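Pre-crRNA processing endonuclease (Streptococcus mutans, PDB 4R0J) probably acts as an RNA-binding endonuclease of the Cas5 family (subtype I-C) that processes CRISPR precursor transcripts in antiviral defence. Local coordinates at residues 17-22 with 73-78; 46-51 with 59-64. All blocks are in the same frame, centred on the assembly; numbering follows the deposited sequence.

Contact 1: 17-22 with 73-78; sequences GDRALF and ELHGVR
R19 reaches out from strand 19-20 to a glutamate and a histidine on strand 72-75, and the contact is made by the outer atoms of three side chains. The charged part comes first. NH2 of R19 lies 3.2 Å from OE2 of E73, a salt bridge whose hydrogen bond is weak because the N-H points well off the oxygen, at 123°. The two side chains cross at about a right angle, and the guanidinium and carboxylate planes are turned 53° apart, so the groups are far from the coplanar, side-by-side arrangement of a two-pronged salt bridge, and NH2 alone makes the bond. R19 spans the gap by keeping CG anti to its backbone nitrogen and bending further out, at chi3 (-60°).

The second interaction runs along the strand. H75 donates from NE2 to that same OE2 at 2.5 Å, a nearly straight bond but a short one, so its exact length deserves caution. The oxygen sits in the plane of the imidazole, whereas the histidine approaches from above the carboxylate plane.

Packing comes third. NE2 of H75 sits over one face of the R19 guanidinium, near its rim, 3.6 Å from NH2. Y93, on the strand 91-95 that runs between these two, makes a cation-pi contact with R19 and meets the H75 ring.

E73 also touches a crystal neighbour, a caution on its conformation. With guanidinium and imidazole beside it, its carboxylate would tend to stay ionised and may favour a proton on NE2 of H75.

Contact 2: 46-51 with 59-64; sequences GIIDGI and NVITEV
D49 and N59 turn their side chains alike, each placing CG beside its own backbone nitrogen and anti to its carbonyl carbon (chi1 -73° and -74°), and the two side chains run antiparallel, side by side, until carboxylate and amide meet, their planes turned apart. ND2 of N59 then donates to OD1 of D49 at 3.0 Å. The bond is fairly straight (162°), lies close to the amide plane and uses the anti lone pair of the oxygen, the one turned away from OD2. A water donates to D49 OD1 at 2.9 Å and accepts from the backbone N of N59, also at 2.9 Å, so OD1 of D49 holds the side chain of N59 directly and its main chain through the water. ND2 has a second acceptor, the carbonyl oxygen of Y52, which should hold the amide against rotation.

Helix 41-51 is here laid on the sheet in the way of the first helix of a ferredoxin-like (RRM-type) unit, as in other Cas5 proteins: it connects strand 11-17 to strand 57-66, with strand 97-107 running between those two and antiparallel to both.

Next to the polar bridge the contact is apolar. I48 sets its CG2 methyl over one face of the N59 amide, 3.6 Å from ND2, while its other branch runs alongside I61, the two CG1 atoms 3.8 Å apart and CD1 of I61 reaching I48 CG1 at 4.0 Å. F103 lies against I48, and L44 and F205 against I61. Further along, T62 and E63 form a classic beta bulge opposite K102 of the neighbouring strand.

Contact 2 is nested within the loop that contact 1 closes: strand 19-20, helix 41-51, strand 57-66 and strand 72-75 follow in that order. The centres of the two contacts are 23 Å apart and their nearest atoms about 5 Å, without touching. Contact 2 belongs to the large antiparallel sheet, about 5 Å from the centre of the chain; contact 1 lies about 19 Å out, on a three-stranded sheet. The two sheets are joined by the chain itself, which turns a corner at D18 between strands 11-17 and 19-20 and passes almost directly from 91-95 into 97-107. A buried helix-on-sheet core thus carries a smaller surface extension, near the unmodelled residues 80-89 between strands 72-75 and 91-95.

Contact 1: 17-22 with 73-78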
# COMPACT_ATOMS: atom_id res chain seq x y z
N GLY A 17 -12.05 -3.80 -3.89
CA GLY A 17 -13.02 -3.22 -2.98
C GLY A 17 -14.10 -2.47 -3.71
O GLY A 17 -13.85 -1.88 -4.76
N ASP A 18 -15.31 -2.49 -3.17
CA ASP A 18 -16.40 -1.75 -3.80
C ASP A 18 -16.23 -0.26 -3.56
O ASP A 18 -16.74 0.56 -4.33
CB ASP A 18 -17.75 -2.24 -3.27
CG ASP A 18 -18.11 -3.61 -3.80
OD1 ASP A 18 -17.47 -4.06 -4.77
OD2 ASP A 18 -19.05 -4.24 -3.25
N ARG A 19 -15.52 0.09 -2.50
CA ARG A 19 -15.39 1.46 -2.07
C ARG A 19 -14.07 1.65 -1.33
O ARG A 19 -13.59 0.75 -0.63
CB ARG A 19 -16.57 1.82 -1.16
CG ARG A 19 -16.54 3.21 -0.56
CD ARG A 19 -17.80 3.46 0.26
NE ARG A 19 -19.01 3.36 -0.57
CZ ARG A 19 -20.24 3.44 -0.09
NH1 ARG A 19 -20.45 3.62 1.21
NH2 ARG A 19 -21.28 3.33 -0.91
N ALA A 20 -13.48 2.83 -1.48
CA ALA A 20 -12.25 3.13 -0.75
C ALA A 20 -12.16 4.61 -0.44
O ALA A 20 -12.82 5.43 -1.10
CB ALA A 20 -11.01 2.64 -1.54
N LEU A 21 -11.39 4.95 0.58
CA LEU A 21 -11.19 6.34 0.97
C LEU A 21 -9.74 6.51 1.42
O LEU A 21 -9.36 6.10 2.52
CB LEU A 21 -12.13 6.73 2.11
CG LEU A 21 -12.05 8.17 2.64
CD1 LEU A 21 -12.33 9.16 1.52
CD2 LEU A 21 -13.02 8.38 3.79
N PHE A 22 -8.92 7.09 0.55
CA PHE A 22 -7.50 7.27 0.83
C PHE A 22 -7.29 8.76 1.06
O PHE A 22 -7.62 9.58 0.20
CB PHE A 22 -6.64 6.77 -0.33
CG PHE A 22 -6.85 5.31 -0.63
CD1 PHE A 22 -6.72 4.35 0.37
CD2 PHE A 22 -7.18 4.90 -1.92
CE1 PHE A 22 -6.91 3.00 0.09
CE2 PHE A 22 -7.38 3.56 -2.21
CZ PHE A 22 -7.24 2.61 -1.20
N GLU A 73 -17.51 8.70 -5.99
CA GLU A 73 -18.92 8.95 -5.79
C GLU A 73 -19.06 9.72 -4.50
O GLU A 73 -18.32 9.49 -3.54
CB GLU A 73 -19.69 7.63 -5.75
CG GLU A 73 -19.20 6.65 -4.71
CD GLU A 73 -20.11 5.44 -4.61
OE1 GLU A 73 -20.46 4.88 -5.67
OE2 GLU A 73 -20.49 5.08 -3.48
N LEU A 74 -20.01 10.65 -4.48
CA LEU A 74 -20.20 11.53 -3.34
C LEU A 74 -21.17 10.93 -2.33
O LEU A 74 -22.08 10.17 -2.70
CB LEU A 74 -20.73 12.89 -3.79
CG LEU A 74 -19.77 14.08 -3.78
CD1 LEU A 74 -20.49 15.33 -4.28
CD2 LEU A 74 -19.23 14.31 -2.38
N HIS A 75 -20.97 11.26 -1.07
CA HIS A 75 -21.89 10.91 -0.00
C HIS A 75 -21.82 11.98 1.07
O HIS A 75 -20.73 12.37 1.49
CB HIS A 75 -21.55 9.54 0.59
CG HIS A 75 -21.63 8.42 -0.40
ND1 HIS A 75 -22.81 7.77 -0.69
CD2 HIS A 75 -20.68 7.83 -1.16
CE1 HIS A 75 -22.58 6.82 -1.59
NE2 HIS A 75 -21.30 6.84 -1.89
N GLY A 76 -22.97 12.47 1.50
CA GLY A 76 -23.01 13.51 2.51
C GLY A 76 -24.21 14.42 2.32
O GLY A 76 -25.19 14.04 1.67
N VAL A 77 -24.13 15.62 2.89
CA VAL A 77 -25.24 16.57 2.84
C VAL A 77 -24.81 17.92 2.28
O VAL A 77 -23.62 18.26 2.27
CB VAL A 77 -25.88 16.75 4.24
CG1 VAL A 77 -26.63 15.50 4.65
CG2 VAL A 77 -24.81 17.10 5.26
N ARG A 78 -25.79 18.70 1.81
CA ARG A 78 -25.53 20.01 1.22
C ARG A 78 -26.69 20.97 1.49
O ARG A 78 -27.84 20.68 1.19
CB ARG A 78 -25.29 19.87 -0.29
CG ARG A 78 -23.90 19.35 -0.63
CD ARG A 78 -23.79 18.87 -2.08
NE ARG A 78 -24.37 17.54 -2.28
CZ ARG A 78 -23.93 16.43 -1.68
NH1 ARG A 78 -24.51 15.27 -1.93
NH2 ARG A 78 -22.91 16.49 -0.83

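Contact 2: 46-51 with 59-64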
# COMPACT_ATOMS: atom_id res chain seq x y z
N GLY A 46 -0.81 -0.21 5.25
CA GLY A 46 -1.82 -0.67 6.20
C GLY A 46 -2.46 -1.93 5.68
O GLY A 46 -2.76 -2.85 6.43
N ILE A 47 -2.66 -1.98 4.37
CA ILE A 47 -3.24 -3.18 3.76
C ILE A 47 -2.32 -4.39 3.88
O ILE A 47 -2.74 -5.47 4.30
CB ILE A 47 -3.61 -2.93 2.28
CG1 ILE A 47 -4.77 -1.93 2.21
CG2 ILE A 47 -4.02 -4.24 1.61
CD1 ILE A 47 -5.00 -1.34 0.82
N ILE A 48 -1.06 -4.21 3.50
CA ILE A 48 -0.10 -5.31 3.53
C ILE A 48 0.16 -5.78 4.96
O ILE A 48 0.26 -6.98 5.22
CB ILE A 48 1.24 -4.94 2.84
CG1 ILE A 48 1.02 -4.64 1.35
CG2 ILE A 48 2.29 -6.06 3.04
CD1 ILE A 48 0.20 -5.69 0.62
N ASP A 49 0.30 -4.83 5.89
CA ASP A 49 0.49 -5.19 7.29
C ASP A 49 -0.73 -5.98 7.80
O ASP A 49 -0.61 -6.84 8.69
CB ASP A 49 0.71 -3.96 8.18
CG ASP A 49 2.08 -3.33 8.00
OD1 ASP A 49 2.98 -3.94 7.38
OD2 ASP A 49 2.25 -2.19 8.51
N GLY A 50 -1.91 -5.67 7.26
CA GLY A 50 -3.11 -6.40 7.64
C GLY A 50 -3.09 -7.85 7.18
O GLY A 50 -3.69 -8.73 7.79
N ILE A 51 -2.38 -8.11 6.08
CA ILE A 51 -2.22 -9.47 5.58
C ILE A 51 -1.37 -10.26 6.57
O ILE A 51 -1.75 -11.37 6.97
CB ILE A 51 -1.54 -9.46 4.18
CG1 ILE A 51 -2.48 -8.81 3.16
CG2 ILE A 51 -1.15 -10.88 3.76
CD1 ILE A 51 -1.90 -8.70 1.73
N ASN A 59 7.50 -4.70 6.27
CA ASN A 59 6.99 -4.83 4.92
C ASN A 59 7.35 -3.60 4.12
O ASN A 59 7.23 -2.47 4.61
CB ASN A 59 5.47 -5.00 4.93
CG ASN A 59 5.06 -6.38 5.39
OD1 ASN A 59 5.70 -7.37 5.05
ND2 ASN A 59 4.01 -6.44 6.19
N VAL A 60 7.82 -3.82 2.90
CA VAL A 60 8.28 -2.74 2.03
C VAL A 60 7.51 -2.84 0.74
O VAL A 60 7.67 -3.78 -0.02
CB VAL A 60 9.80 -2.84 1.75
CG1 VAL A 60 10.26 -1.69 0.86
CG2 VAL A 60 10.58 -2.86 3.06
N ILE A 61 6.63 -1.87 0.51
CA ILE A 61 5.81 -1.84 -0.69
C ILE A 61 6.61 -1.11 -1.75
O ILE A 61 7.03 0.03 -1.54
CB ILE A 61 4.48 -1.10 -0.43
CG1 ILE A 61 3.56 -1.94 0.47
CG2 ILE A 61 3.77 -0.79 -1.73
CD1 ILE A 61 4.01 -2.09 1.91
N THR A 62 6.86 -1.77 -2.87
CA THR A 62 7.68 -1.15 -3.92
C THR A 62 6.90 -0.62 -5.14
O THR A 62 7.36 0.33 -5.78
CB THR A 62 8.83 -2.06 -4.39
OG1 THR A 62 8.29 -3.26 -4.98
CG2 THR A 62 9.73 -2.44 -3.21
N GLU A 63 5.77 -1.24 -5.47
CA GLU A 63 4.99 -0.81 -6.65
C GLU A 63 3.52 -1.21 -6.50
O GLU A 63 3.20 -2.23 -5.89
CB GLU A 63 5.56 -1.41 -7.94
CG GLU A 63 5.05 -0.78 -9.25
CD GLU A 63 5.66 -1.40 -10.49
OE1 GLU A 63 5.56 -2.63 -10.67
OE2 GLU A 63 6.25 -0.65 -11.30
N VAL A 64 2.63 -0.40 -7.06
CA VAL A 64 1.23 -0.78 -7.14
C VAL A 64 0.74 -0.55 -8.57
O VAL A 64 1.17 0.39 -9.24
CB VAL A 64 0.33 -0.01 -6.13
CG1 VAL A 64 0.34 1.50 -6.40
CG2 VAL A 64 -1.10 -0.54 -6.17
O HOH W 1 5.73 -3.62 8.25